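Local coordinates for protein aminoglycoside phosphotransferase (Alicyclobacillus acidocaldarius subsp. acidocaldarius, PDB 4PDY) that probably transfers phosphate groups, as an aminoglycoside phosphotransferase-like enzyme of kinase fold, and holds a free histidine in a pocket in this crystal, at residues A[228-233]-A[241-246]; A[72-77]-A[83-88]; A[182-187]-A[323-328]; A[166-171]-A[307-312]. All blocks are in the same frame, centred on the assembly; numbering follows the deposited sequence. Where two conformers were deposited one is given.

Interaction 1: A[228-233]-A[241-246]. With HIS (histidine), chain B.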
loop_
_atom_site.group_PDB
_atom_site.type_symbol
_atom_site.label_atom_id
_atom_site.label_comp_id
_atom_site.label_asym_id
_atom_site.label_seq_id
_atom_site.Cartn_x
_atom_site.Cartn_y
_atom_site.Cartn_z
ATOM N N PRO A 228 0.948 7.205 2.346
ATOM C CA PRO A 228 0.520 8.609 2.197
ATOM C C PRO A 228 1.167 9.347 1.042
ATOM O O PRO A 228 0.492 10.106 0.361
ATOM C CB PRO A 228 0.923 9.230 3.522
ATOM C CG PRO A 228 0.718 8.097 4.477
ATOM C CD PRO A 228 1.247 6.886 3.746
ATOM N N SER A 229 2.452 9.116 0.818
ATOM C CA SER A 229 3.126 9.830 -0.252
ATOM C C SER A 229 2.646 9.476 -1.657
ATOM O O SER A 229 2.962 10.212 -2.586
ATOM C CB SER A 229 4.642 9.667 -0.159
ATOM O OG SER A 229 5.032 8.317 -0.181
ATOM N N ASN A 230 1.903 8.361 -1.827
ATOM C CA ASN A 230 1.317 8.024 -3.117
ATOM C C ASN A 230 -0.171 8.362 -3.236
ATOM O O ASN A 230 -0.761 8.137 -4.290
ATOM C CB ASN A 230 1.494 6.528 -3.394
ATOM C CG ASN A 230 2.924 6.147 -3.651
ATOM O OD1 ASN A 230 3.763 6.986 -4.029
ATOM N ND2 ASN A 230 3.230 4.856 -3.474
ATOM N N CYS A 231 -0.746 8.903 -2.156
ATOM C CA CYS A 231 -2.177 9.172 -2.067
ATOM C C CYS A 231 -2.337 10.661 -1.783
ATOM O O CYS A 231 -2.359 11.077 -0.646
ATOM C CB CYS A 231 -2.811 8.328 -0.946
ATOM S SG CYS A 231 -2.646 6.547 -1.178
ATOM N N LEU A 232 -2.416 11.453 -2.837
ATOM C CA LEU A 232 -2.360 12.902 -2.664
ATOM C C LEU A 232 -3.767 13.470 -2.481
ATOM O O LEU A 232 -4.611 13.349 -3.370
ATOM C CB LEU A 232 -1.709 13.503 -3.892
ATOM C CG LEU A 232 -0.269 13.051 -4.116
ATOM C CD1 LEU A 232 0.281 13.711 -5.357
ATOM C CD2 LEU A 232 0.607 13.351 -2.912
ATOM N N TYR A 233 -4.010 14.064 -1.317
ATOM C CA TYR A 233 -5.280 14.715 -1.011
ATOM C C TYR A 233 -5.188 16.155 -1.534
ATOM O O TYR A 233 -4.303 16.937 -1.138
ATOM C CB TYR A 233 -5.542 14.706 0.487
ATOM C CG TYR A 233 -6.927 15.145 0.858
ATOM C CD1 TYR A 233 -7.965 14.222 0.915
ATOM C CD2 TYR A 233 -7.211 16.467 1.141
ATOM C CE1 TYR A 233 -9.252 14.601 1.234
ATOM C CE2 TYR A 233 -8.482 16.874 1.449
ATOM C CZ TYR A 233 -9.512 15.936 1.513
ATOM O OH TYR A 233 -10.782 16.340 1.830
ATOM N N LEU A 241 -3.971 9.203 -7.022
ATOM C CA LEU A 241 -2.903 8.248 -6.854
ATOM C C LEU A 241 -1.730 8.539 -7.766
ATOM O O LEU A 241 -1.895 8.933 -8.912
ATOM C CB LEU A 241 -3.389 6.829 -7.142
ATOM C CG LEU A 241 -4.424 6.283 -6.170
ATOM C CD1 LEU A 241 -5.033 5.012 -6.746
ATOM C CD2 LEU A 241 -3.837 5.997 -4.801
ATOM N N ILE A 242 -0.545 8.294 -7.239
ATOM C CA ILE A 242 0.667 8.252 -8.041
ATOM C C ILE A 242 1.411 6.928 -7.763
ATOM O O ILE A 242 1.091 6.215 -6.802
ATOM C CB ILE A 242 1.565 9.469 -7.817
ATOM C CG1 ILE A 242 2.066 9.452 -6.392
ATOM C CG2 ILE A 242 0.785 10.761 -8.113
ATOM C CD1 ILE A 242 3.116 10.501 -6.120
ATOM N N ASP A 243 2.389 6.637 -8.601
ATOM C CA ASP A 243 3.227 5.431 -8.474
ATOM C C ASP A 243 2.457 4.117 -8.581
ATOM O O ASP A 243 2.167 3.506 -7.562
ATOM C CB ASP A 243 4.049 5.444 -7.185
ATOM C CG ASP A 243 5.155 4.408 -7.189
ATOM O OD1 ASP A 243 5.264 3.649 -8.171
ATOM O OD2 ASP A 243 5.899 4.352 -6.188
ATOM N N PHE A 244 2.151 3.761 -9.822
ATOM C CA PHE A 244 1.413 2.541 -10.137
ATOM C C PHE A 244 2.358 1.384 -10.441
ATOM O O PHE A 244 1.940 0.411 -11.037
ATOM C CB PHE A 244 0.457 2.811 -11.313
ATOM C CG PHE A 244 -0.767 3.597 -10.924
ATOM C CD1 PHE A 244 -0.748 5.001 -10.858
ATOM C CD2 PHE A 244 -1.932 2.928 -10.565
ATOM C CE1 PHE A 244 -1.893 5.691 -10.486
ATOM C CE2 PHE A 244 -3.066 3.625 -10.184
ATOM C CZ PHE A 244 -3.044 4.992 -10.148
ATOM N N GLU A 245 3.604 1.448 -10.000
ATOM C CA GLU A 245 4.611 0.450 -10.376
ATOM C C GLU A 245 4.343 -0.931 -9.769
ATOM O O GLU A 245 4.807 -1.919 -10.310
ATOM C CB GLU A 245 6.007 0.944 -10.003
ATOM C CG GLU A 245 6.404 2.189 -10.761
ATOM C CD GLU A 245 7.757 2.732 -10.376
ATOM O OE1 GLU A 245 8.579 2.005 -9.802
ATOM O OE2 GLU A 245 7.985 3.936 -10.643
ATOM N N LEU A 246 3.674 -0.968 -8.626
ATOM C CA LEU A 246 3.316 -2.257 -8.009
ATOM C C LEU A 246 1.907 -2.720 -8.359
ATOM O O LEU A 246 1.498 -3.809 -7.933
ATOM C CB LEU A 246 3.482 -2.158 -6.496
ATOM C CG LEU A 246 4.893 -1.898 -5.999
ATOM C CD1 LEU A 246 4.936 -1.891 -4.492
ATOM C CD2 LEU A 246 5.866 -2.923 -6.557
HETATM N N HIS B . 2.110 17.293 -4.853
HETATM C CA HIS B . 2.811 16.162 -4.254
HETATM C C HIS B . 3.279 16.548 -2.855
HETATM O O HIS B . 4.371 16.936 -2.640
HETATM C CB HIS B . 4.023 15.738 -5.094
HETATM C CG HIS B . 3.686 15.124 -6.422
HETATM N ND1 HIS B . 4.292 13.971 -6.873
HETATM C CD2 HIS B . 2.835 15.510 -7.405
HETATM C CE1 HIS B . 3.823 13.666 -8.071
HETATM N NE2 HIS B . 2.932 14.579 -8.415
HETATM O OXT HIS B . 2.508 16.459 -1.892
#
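Ser-229 O touches the terminal methyl of Ile-242, 3.5 Å from Ile-242 CD1. Ile-242 CG1, between backbone N and carbonyl carbon (chi1 65°), carries CD1 there and toward the ligand. Asn-230 O takes a nearly straight bond from Ile-242 N (3.0 Å, 165° at the hydrogen), and Leu-241 CA adds a C-H...O contact to the same oxygen. The Asn-230 amide is turned 82° from the Asp-243 carboxylate, and Asn-230 OD1 lies 3.5 Å from Asp-243 CB; Asn-230 ND2 is fixed by Asp-225 O. Asn-230 and Asp-243 fit the HxDxxxxN and IDxE motifs, whose asparagine and aspartate bind metal in relatives. Cys-231 pairs with Leu-241 as an antiparallel non-hydrogen-bonded pair, Cys-231 SG 3.9 Å from Leu-241 CD2. Leu-232 CD1 meets Ile-242 CG2 at 4.1 Å, and both residues wall the histidine pocket: Leu-232 CD1 lies 3.7 Å from the ligand CA, and Ile-242 CD1 the same distance from its ND1. Strand 231-233 runs between strands 114-115 and 239-241, while Cys-231 and Leu-241 lean on helix 121-137.

Interaction 2: A[72-77]-A[83-88]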
loop_
_atom_site.group_PDB
_atom_site.type_symbol
_atom_site.label_atom_id
_atom_site.label_comp_id
_atom_site.label_asym_id
_atom_site.label_seq_id
_atom_site.Cartn_x
_atom_site.Cartn_y
_atom_site.Cartn_z
ATOM N N GLN A 72 -1.140 1.806 -20.367
ATOM C CA GLN A 72 -2.367 1.287 -20.998
ATOM C C GLN A 72 -3.483 0.987 -20.009
ATOM O O GLN A 72 -4.652 1.209 -20.310
ATOM C CB GLN A 72 -2.104 0.053 -21.866
ATOM C CG GLN A 72 -1.329 0.326 -23.137
ATOM C CD GLN A 72 -2.018 1.307 -24.062
ATOM O OE1 GLN A 72 -3.158 1.096 -24.484
ATOM N NE2 GLN A 72 -1.328 2.386 -24.380
ATOM N N CYS A 73 -3.114 0.469 -18.841
ATOM C CA CYS A 73 -4.065 0.241 -17.776
ATOM C C CYS A 73 -4.754 1.527 -17.365
ATOM O O CYS A 73 -5.978 1.575 -17.247
ATOM C CB CYS A 73 -3.372 -0.402 -16.586
ATOM S SG CYS A 73 -4.538 -0.698 -15.269
ATOM N N LEU A 74 -3.960 2.566 -17.124
ATOM C CA LEU A 74 -4.543 3.845 -16.749
ATOM C C LEU A 74 -5.377 4.447 -17.858
ATOM O O LEU A 74 -6.432 5.036 -17.580
ATOM C CB LEU A 74 -3.454 4.776 -16.240
ATOM C CG LEU A 74 -3.015 4.387 -14.815
ATOM C CD1 LEU A 74 -1.670 4.994 -14.471
ATOM C CD2 LEU A 74 -4.093 4.742 -13.794
ATOM N N ARG A 75 -4.959 4.325 -19.109
ATOM C CA ARG A 75 -5.795 4.862 -20.173
ATOM C C ARG A 75 -7.092 4.068 -20.297
ATOM O O ARG A 75 -8.146 4.638 -20.593
ATOM C CB ARG A 75 -5.035 4.926 -21.483
ATOM C CG ARG A 75 -4.111 6.133 -21.520
ATOM C CD ARG A 75 -3.416 6.306 -22.849
ATOM N NE ARG A 75 -2.276 7.220 -22.766
ATOM C CZ ARG A 75 -1.321 7.269 -23.683
ATOM N NH1 ARG A 75 -1.372 6.460 -24.724
ATOM N NH2 ARG A 75 -0.307 8.102 -23.555
ATOM N N HIS A 76 -7.033 2.754 -20.062
ATOM C CA HIS A 76 -8.272 1.976 -20.030
ATOM C C HIS A 76 -9.206 2.468 -18.918
ATOM O O HIS A 76 -10.402 2.730 -19.135
ATOM C CB HIS A 76 -7.964 0.495 -19.841
ATOM C CG HIS A 76 -9.194 -0.307 -19.607
ATOM N ND1 HIS A 76 -9.901 -0.895 -20.628
ATOM C CD2 HIS A 76 -9.905 -0.532 -18.477
ATOM C CE1 HIS A 76 -10.976 -1.487 -20.135
ATOM N NE2 HIS A 76 -11.007 -1.261 -18.836
ATOM N N ALA A 77 -8.652 2.612 -17.728
ATOM C CA ALA A 77 -9.423 3.116 -16.603
ATOM C C ALA A 77 -10.063 4.477 -16.938
ATOM O O ALA A 77 -11.233 4.730 -16.651
ATOM C CB ALA A 77 -8.532 3.213 -15.369
ATOM N N THR A 83 -10.442 9.251 -13.024
ATOM C CA THR A 83 -9.734 10.535 -13.080
ATOM C C THR A 83 -8.603 10.632 -12.066
ATOM O O THR A 83 -7.820 11.577 -12.130
ATOM C CB THR A 83 -10.683 11.725 -12.747
ATOM O OG1 THR A 83 -11.059 11.661 -11.348
ATOM C CG2 THR A 83 -11.901 11.684 -13.612
ATOM N N LYS A 84 -8.473 9.667 -11.166
ATOM C CA LYS A 84 -7.705 9.865 -9.937
ATOM C C LYS A 84 -6.261 9.421 -10.057
ATOM O O LYS A 84 -5.763 8.640 -9.238
ATOM C CB LYS A 84 -8.373 9.159 -8.746
ATOM C CG LYS A 84 -9.854 9.488 -8.568
ATOM C CD LYS A 84 -10.061 10.929 -8.099
ATOM C CE LYS A 84 -11.527 11.271 -7.962
ATOM N NZ LYS A 84 -12.296 10.442 -6.987
ATOM N N PHE A 85 -5.582 9.956 -11.070
ATOM C CA PHE A 85 -4.193 9.608 -11.312
ATOM C C PHE A 85 -3.465 10.769 -11.985
ATOM O O PHE A 85 -4.063 11.539 -12.736
ATOM C CB PHE A 85 -4.042 8.330 -12.145
ATOM C CG PHE A 85 -4.521 8.455 -13.555
ATOM C CD1 PHE A 85 -5.882 8.473 -13.863
ATOM C CD2 PHE A 85 -3.617 8.497 -14.597
ATOM C CE1 PHE A 85 -6.308 8.609 -15.161
ATOM C CE2 PHE A 85 -4.047 8.594 -15.910
ATOM C CZ PHE A 85 -5.386 8.646 -16.194
ATOM N N ALA A 86 -2.174 10.826 -11.731
ATOM C CA ALA A 86 -1.314 11.807 -12.384
ATOM C C ALA A 86 -1.105 11.402 -13.835
ATOM O O ALA A 86 -0.810 10.266 -14.160
ATOM C CB ALA A 86 0.020 11.913 -11.681
ATOM N N ARG A 87 -1.260 12.353 -14.729
ATOM C CA ARG A 87 -1.239 12.105 -16.146
ATOM C C ARG A 87 0.159 12.061 -16.730
ATOM O O ARG A 87 0.963 12.993 -16.532
ATOM C CB ARG A 87 -2.074 13.142 -16.879
ATOM C CG ARG A 87 -3.475 13.307 -16.342
ATOM C CD ARG A 87 -4.236 11.981 -16.250
ATOM N NE ARG A 87 -5.367 12.105 -15.300
ATOM C CZ ARG A 87 -6.576 12.545 -15.609
ATOM N NH1 ARG A 87 -7.469 12.699 -14.650
ATOM N NH2 ARG A 87 -6.896 12.890 -16.855
ATOM N N PHE A 88 0.446 11.031 -17.512
ATOM C CA PHE A 88 1.743 10.824 -18.091
ATOM C C PHE A 88 1.982 11.788 -19.247
ATOM O O PHE A 88 1.092 12.079 -20.028
ATOM C CB PHE A 88 1.855 9.371 -18.584
ATOM C CG PHE A 88 1.714 8.330 -17.473
ATOM C CD1 PHE A 88 2.760 8.059 -16.639
ATOM C CD2 PHE A 88 0.521 7.643 -17.282
ATOM C CE1 PHE A 88 2.659 7.115 -15.628
ATOM C CE2 PHE A 88 0.395 6.716 -16.271
ATOM C CZ PHE A 88 1.460 6.450 -15.440
#
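Leu-74 carries the helix side of this contact, splitting its two methyls between two phenyl rings. Leu-74 CD2 sits over one face of Phe-85, 4.0 Å from the ring centroid and 24° off the normal, a CH-pi contact displaced toward the rim. Phe-85 CG stands between backbone N and carbonyl carbon (chi1 67°), which turns the ring to the helix. Leu-74 CD1 goes instead to the edge of Phe-88, close to the ring plane, a tight 3.2 Å from Phe-88 CE2. The other face of Phe-85 is covered by its own segment: Arg-87 folds back until NE stands 3.5 Å above the middle of the Phe-85 ring. What pins Arg-87 there is a pair of bonds to backbone oxygens, NE to Phe-85 O (2.9 Å), lying in the guanidinium plane, and NH1 to Thr-83 O (2.8 Å). With Phe-85 cut back to an alanine, Leu-74 CD2 and the Arg-87 side chain would probably face a gap. Further out, Leu-74 also packs on Phe-134 and Phe-244. Helix 64-79 probably corresponds to the C helix of the kinase fold, and the contact lies where the chain returns from it to the small-lobe sheet through strand 88-89.

Interaction 3: A[182-187]-A[323-328]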
loop_
_atom_site.group_PDB
_atom_site.type_symbol
_atom_site.label_atom_id
_atom_site.label_comp_id
_atom_site.label_asym_id
_atom_site.label_seq_id
_atom_site.Cartn_x
_atom_site.Cartn_y
_atom_site.Cartn_z
ATOM N N ASP A 182 12.895 -8.452 23.776
ATOM C CA ASP A 182 12.706 -9.890 23.952
ATOM C C ASP A 182 11.625 -10.128 24.972
ATOM O O ASP A 182 10.720 -10.935 24.747
ATOM C CB ASP A 182 13.996 -10.522 24.461
ATOM C CG ASP A 182 15.171 -10.406 23.486
ATOM O OD1 ASP A 182 14.969 -10.420 22.248
ATOM O OD2 ASP A 182 16.320 -10.311 24.002
ATOM N N GLN A 183 11.734 -9.472 26.120
ATOM C CA GLN A 183 10.773 -9.699 27.196
ATOM C C GLN A 183 9.370 -9.255 26.791
ATOM O O GLN A 183 8.378 -9.923 27.068
ATOM C CB GLN A 183 11.202 -8.977 28.475
ATOM C CG GLN A 183 12.503 -9.502 29.047
ATOM C CD GLN A 183 12.921 -8.744 30.277
ATOM O OE1 GLN A 183 12.209 -8.747 31.274
ATOM N NE2 GLN A 183 14.067 -8.080 30.216
ATOM N N LEU A 184 9.249 -8.100 26.153
ATOM C CA LEU A 184 7.955 -7.611 25.718
ATOM C C LEU A 184 7.324 -8.569 24.686
ATOM O O LEU A 184 6.151 -8.892 24.781
ATOM C CB LEU A 184 8.085 -6.191 25.167
ATOM C CG LEU A 184 6.817 -5.586 24.572
ATOM C CD1 LEU A 184 5.682 -5.510 25.585
ATOM C CD2 LEU A 184 7.119 -4.205 24.024
ATOM N N LEU A 185 8.094 -8.991 23.698
ATOM C CA LEU A 185 7.585 -9.959 22.718
ATOM C C LEU A 185 7.096 -11.246 23.423
ATOM O O LEU A 185 5.995 -11.732 23.149
ATOM C CB LEU A 185 8.666 -10.281 21.675
ATOM C CG LEU A 185 8.210 -11.253 20.579
ATOM C CD1 LEU A 185 7.175 -10.608 19.663
ATOM C CD2 LEU A 185 9.415 -11.725 19.789
ATOM N N LEU A 186 7.882 -11.754 24.361
ATOM C CA LEU A 186 7.474 -12.974 25.088
ATOM C C LEU A 186 6.185 -12.776 25.880
ATOM O O LEU A 186 5.357 -13.703 25.967
ATOM C CB LEU A 186 8.609 -13.480 25.983
ATOM C CG LEU A 186 9.793 -14.060 25.200
ATOM C CD1 LEU A 186 11.039 -14.094 26.059
ATOM C CD2 LEU A 186 9.466 -15.446 24.652
ATOM N N SER A 187 6.001 -11.574 26.416
ATOM C CA SER A 187 4.817 -11.271 27.209
ATOM C C SER A 187 3.523 -11.322 26.409
ATOM O O SER A 187 2.454 -11.441 27.001
ATOM C CB SER A 187 4.918 -9.898 27.879
ATOM O OG SER A 187 4.684 -8.830 26.960
ATOM N N ASP A 323 10.426 0.740 20.064
ATOM C CA ASP A 323 9.392 1.794 20.011
ATOM C C ASP A 323 8.124 1.221 19.357
ATOM O O ASP A 323 7.018 1.390 19.871
ATOM C CB ASP A 323 9.829 3.047 19.205
ATOM C CG ASP A 323 11.037 3.756 19.784
ATOM O OD1 ASP A 323 11.323 3.585 20.982
ATOM O OD2 ASP A 323 11.696 4.516 19.026
ATOM N N ALA A 324 8.293 0.563 18.209
ATOM C CA ALA A 324 7.135 0.041 17.474
ATOM C C ALA A 324 6.374 -1.051 18.234
ATOM O O ALA A 324 5.152 -1.036 18.273
ATOM C CB ALA A 324 7.568 -0.475 16.119
ATOM N N LEU A 325 7.111 -1.965 18.868
ATOM C CA LEU A 325 6.459 -3.041 19.610
ATOM C C LEU A 325 5.763 -2.497 20.869
ATOM O O LEU A 325 4.671 -2.949 21.240
ATOM C CB LEU A 325 7.458 -4.129 19.964
ATOM C CG LEU A 325 6.807 -5.414 20.474
ATOM C CD1 LEU A 325 6.025 -6.094 19.371
ATOM C CD2 LEU A 325 7.876 -6.342 21.003
ATOM N N GLN A 326 6.367 -1.475 21.494
ATOM C CA GLN A 326 5.747 -0.820 22.642
ATOM C C GLN A 326 4.415 -0.177 22.247
ATOM O O GLN A 326 3.409 -0.315 22.960
ATOM C CB GLN A 326 6.656 0.245 23.262
ATOM C CG GLN A 326 7.817 -0.334 24.055
ATOM C CD GLN A 326 8.877 0.682 24.425
ATOM O OE1 GLN A 326 9.039 1.708 23.760
ATOM N NE2 GLN A 326 9.581 0.418 25.492
ATOM N N GLN A 327 4.402 0.518 21.114
ATOM C CA GLN A 327 3.168 1.123 20.645
ATOM C C GLN A 327 2.113 0.072 20.315
ATOM O O GLN A 327 0.937 0.283 20.592
ATOM C CB GLN A 327 3.395 2.023 19.426
ATOM C CG GLN A 327 2.089 2.528 18.807
ATOM C CD GLN A 327 2.234 3.790 17.986
ATOM O OE1 GLN A 327 2.933 4.730 18.381
ATOM N NE2 GLN A 327 1.540 3.838 16.843
ATOM N N TYR A 328 2.528 -1.056 19.737
ATOM C CA TYR A 328 1.571 -2.123 19.455
ATOM C C TYR A 328 0.956 -2.631 20.767
ATOM O O TYR A 328 -0.249 -2.843 20.864
ATOM C CB TYR A 328 2.259 -3.272 18.728
ATOM C CG TYR A 328 1.293 -4.362 18.275
ATOM C CD1 TYR A 328 0.649 -4.271 17.049
ATOM C CD2 TYR A 328 1.011 -5.445 19.079
ATOM C CE1 TYR A 328 -0.239 -5.240 16.632
ATOM C CE2 TYR A 328 0.140 -6.425 18.654
ATOM C CZ TYR A 328 -0.480 -6.311 17.432
ATOM O OH TYR A 328 -1.357 -7.275 16.987
#
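Leu-184 projects from helix 180-187 straight at Leu-325 of helix 319-347, and the two side chains meet tip to tip. CB of Leu-184 only grazes Leu-325 CD2, at 4.2 Å. One atom further, Leu-184 CG comes to 3.8 Å from Leu-325 CD2. The methyl Leu-184 CD2 then wedges in deepest: it rests 3.8 Å from Leu-325 CG and continues past it to the start of the next residue, where Gln-326 N is 3.8 Å away and Gln-326 CG 3.9 Å. Leu-184 also reaches Ala-329, one turn on from Leu-325. With CG anti to the backbone N in both leucines (chi1 175° in Leu-184, -168° in Leu-325), each side chain extends into the space between the helices. This is helix-on-helix packing in the largely helical C-terminal lobe of the kinase-like fold. The segment axes run in roughly the same direction, 30° apart, and approach to 10.4 Å. Replacing Leu-184 by an alanine would probably strip Leu-325 CG and the aliphatic start of Gln-326 of their partner and open a gap between the helices. Leu-325 CD2 also lies 4.1 Å from Leu-185 CB. Leu-185 itself turns on to Tyr-313 and Trp-169, toward helices 303-315 and 154-173. At the exposed end of the turn, Ser-187 OG bonds back to Leu-184 O at 2.6 Å.

Interaction 4: A[166-171]-A[307-312]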
loop_
_atom_site.group_PDB
_atom_site.type_symbol
_atom_site.label_atom_id
_atom_site.label_comp_id
_atom_site.label_asym_id
_atom_site.label_seq_id
_atom_site.Cartn_x
_atom_site.Cartn_y
_atom_site.Cartn_z
ATOM N N ARG A 166 6.569 -17.653 15.432
ATOM C CA ARG A 166 6.698 -18.666 16.472
ATOM C C ARG A 166 8.162 -19.039 16.731
ATOM O O ARG A 166 8.587 -19.151 17.878
ATOM C CB ARG A 166 5.895 -19.902 16.078
ATOM C CG ARG A 166 5.516 -20.801 17.236
ATOM C CD ARG A 166 4.657 -21.941 16.716
ATOM N NE ARG A 166 5.195 -22.504 15.481
ATOM C CZ ARG A 166 4.612 -23.483 14.794
ATOM N NH1 ARG A 166 3.467 -23.985 15.220
ATOM N NH2 ARG A 166 5.160 -23.946 13.679
ATOM N N GLN A 167 8.932 -19.216 15.660
ATOM C CA GLN A 167 10.356 -19.506 15.799
ATOM C C GLN A 167 11.104 -18.378 16.483
ATOM O O GLN A 167 11.950 -18.633 17.324
ATOM C CB GLN A 167 10.995 -19.837 14.452
ATOM C CG GLN A 167 10.643 -21.223 13.938
ATOM C CD GLN A 167 10.893 -22.326 14.964
ATOM O OE1 GLN A 167 11.984 -22.419 15.543
ATOM N NE2 GLN A 167 9.871 -23.171 15.201
HETATM N N MSE A 168 10.765 -17.137 16.143
HETATM C CA MSE A 168 11.429 -15.968 16.727
HETATM C C MSE A 168 11.182 -15.878 18.204
HETATM O O MSE A 168 12.112 -15.663 18.945
HETATM C CB MSE A 168 11.023 -14.691 16.013
HETATM C CG MSE A 168 11.646 -14.764 14.622
HETATM SE SE MSE A 168 11.400 -13.100 13.685
HETATM C CE MSE A 168 9.479 -13.127 13.352
ATOM N N TRP A 169 9.959 -16.102 18.691
ATOM C CA TRP A 169 9.807 -16.000 20.143
ATOM C C TRP A 169 10.374 -17.219 20.884
ATOM O O TRP A 169 10.811 -17.092 22.020
ATOM C CB TRP A 169 8.413 -15.600 20.605
ATOM C CG TRP A 169 7.362 -16.606 20.497
ATOM C CD1 TRP A 169 7.371 -17.894 20.981
ATOM C CD2 TRP A 169 6.083 -16.409 19.914
ATOM N NE1 TRP A 169 6.175 -18.507 20.714
ATOM C CE2 TRP A 169 5.362 -17.625 20.057
ATOM C CE3 TRP A 169 5.464 -15.326 19.293
ATOM C CZ2 TRP A 169 4.060 -17.775 19.598
ATOM C CZ3 TRP A 169 4.160 -15.482 18.842
ATOM C CH2 TRP A 169 3.481 -16.698 18.985
ATOM N N LEU A 170 10.421 -18.379 20.234
ATOM C CA LEU A 170 11.160 -19.507 20.796
ATOM C C LEU A 170 12.641 -19.163 20.939
ATOM O O LEU A 170 13.272 -19.466 21.959
ATOM C CB LEU A 170 10.990 -20.760 19.940
ATOM C CG LEU A 170 9.577 -21.358 19.904
ATOM C CD1 LEU A 170 9.525 -22.483 18.877
ATOM C CD2 LEU A 170 9.128 -21.855 21.278
ATOM N N GLY A 171 13.185 -18.494 19.930
ATOM C CA GLY A 171 14.574 -18.056 19.995
ATOM C C GLY A 171 14.785 -17.086 21.146
ATOM O O GLY A 171 15.786 -17.164 21.862
ATOM N N ARG A 307 6.531 -8.287 11.505
ATOM C CA ARG A 307 7.468 -7.507 10.667
ATOM C C ARG A 307 8.649 -6.939 11.480
ATOM O O ARG A 307 9.808 -7.018 11.068
ATOM C CB ARG A 307 6.725 -6.397 9.923
ATOM C CG ARG A 307 7.612 -5.642 8.934
ATOM C CD ARG A 307 6.981 -4.402 8.297
ATOM N NE ARG A 307 6.110 -3.639 9.190
ATOM C CZ ARG A 307 6.429 -2.520 9.846
ATOM N NH1 ARG A 307 7.639 -1.978 9.753
ATOM N NH2 ARG A 307 5.521 -1.940 10.623
ATOM N N ILE A 308 8.322 -6.380 12.636
ATOM C CA ILE A 308 9.305 -5.788 13.525
ATOM C C ILE A 308 10.251 -6.867 14.089
ATOM O O ILE A 308 11.468 -6.722 14.085
ATOM C CB ILE A 308 8.607 -5.052 14.696
ATOM C CG1 ILE A 308 7.681 -3.952 14.185
ATOM C CG2 ILE A 308 9.619 -4.524 15.697
ATOM C CD1 ILE A 308 6.626 -3.643 15.211
ATOM N N ALA A 309 9.677 -7.988 14.561
ATOM C CA ALA A 309 10.538 -9.068 15.058
ATOM C C ALA A 309 11.405 -9.665 13.931
ATOM O O ALA A 309 12.575 -9.996 14.145
ATOM C CB ALA A 309 9.702 -10.152 15.725
ATOM N N HIS A 310 10.830 -9.805 12.745
ATOM C CA HIS A 310 11.575 -10.316 11.613
ATOM C C HIS A 310 12.806 -9.469 11.344
ATOM O O HIS A 310 13.911 -9.980 11.192
ATOM C CB HIS A 310 10.711 -10.429 10.363
ATOM C CG HIS A 310 11.424 -11.033 9.202
ATOM N ND1 HIS A 310 11.373 -12.376 8.910
ATOM C CD2 HIS A 310 12.241 -10.480 8.274
ATOM C CE1 HIS A 310 12.120 -12.618 7.851
ATOM N NE2 HIS A 310 12.669 -11.488 7.449
ATOM N N ALA A 311 12.611 -8.153 11.308
ATOM C CA ALA A 311 13.738 -7.229 11.123
ATOM C C ALA A 311 14.773 -7.411 12.227
ATOM O O ALA A 311 15.976 -7.517 11.969
ATOM C CB ALA A 311 13.248 -5.793 11.071
ATOM N N ARG A 312 14.304 -7.479 13.466
ATOM C CA ARG A 312 15.216 -7.560 14.603
ATOM C C ARG A 312 16.111 -8.790 14.571
ATOM O O ARG A 312 17.319 -8.696 14.766
ATOM C CB ARG A 312 14.493 -7.528 15.935
ATOM C CG ARG A 312 15.420 -7.400 17.130
ATOM C CD ARG A 312 14.653 -7.052 18.384
ATOM N NE ARG A 312 15.481 -6.631 19.501
ATOM C CZ ARG A 312 15.803 -5.357 19.774
ATOM N NH1 ARG A 312 15.412 -4.371 18.980
ATOM N NH2 ARG A 312 16.530 -5.120 20.847
#
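Met-168, present as selenomethionine, bridges from helix 154-173 to Ala-309 and His-310 of helix 303-315, a helix-to-helix packing contact inside the helical C-terminal lobe. The tightest part is the selenium and the methyl beyond it. Met-168 SE is 3.4 Å from Ala-309 O and 3.5 Å from His-310 N; these near-equal distances place it over the flat of the peptide between the two residues. Little but a methyl stands in the way on the other helix: Ala-309 points its CB toward Met-168, and so short a side chain lets the selenium come right down to the backbone. Trp-306, Tyr-313 and His-314 enclose Met-168 further. The far side of helix 154-173 is quite different, for Arg-166, Gln-167 and Leu-170 are exposed and make no contact with 307-312. His-310 marks the looser margin on the other helix. Its CB leads away from Met-168, its ring stacks on His-314, and ND1 is bonded to Asp-164 OD2; a thiocyanate, probably from the crystallisation liquor, lies about 3 Å from its side chain at the nearest atoms. A bend at chi3 (-70°) turns the Met-168 terminal methyl so that CE rests 3.8 Å from Ala-309 CB.

From the N terminus, interaction 2 comes first and closes a short loop, joining helix 64-79 to the chain that leaves it. Residues 166-171 and then 182-187 open interactions 4 and 3, and before either finds its partner the chain forms the short hairpin closed by interaction 1, nested inside both. Segment 307-312 then closes interaction 4 and 323-328 closes interaction 3, so these two long loops cross. Interactions 1 and 2 touch, through a probable Leu-241 to Lys-84 backbone bond and Phe-244 packing, tying the pocket region to the small lobe. Interactions 3 and 4, centres about 11 Å apart, bind successive helices of the helical lobe.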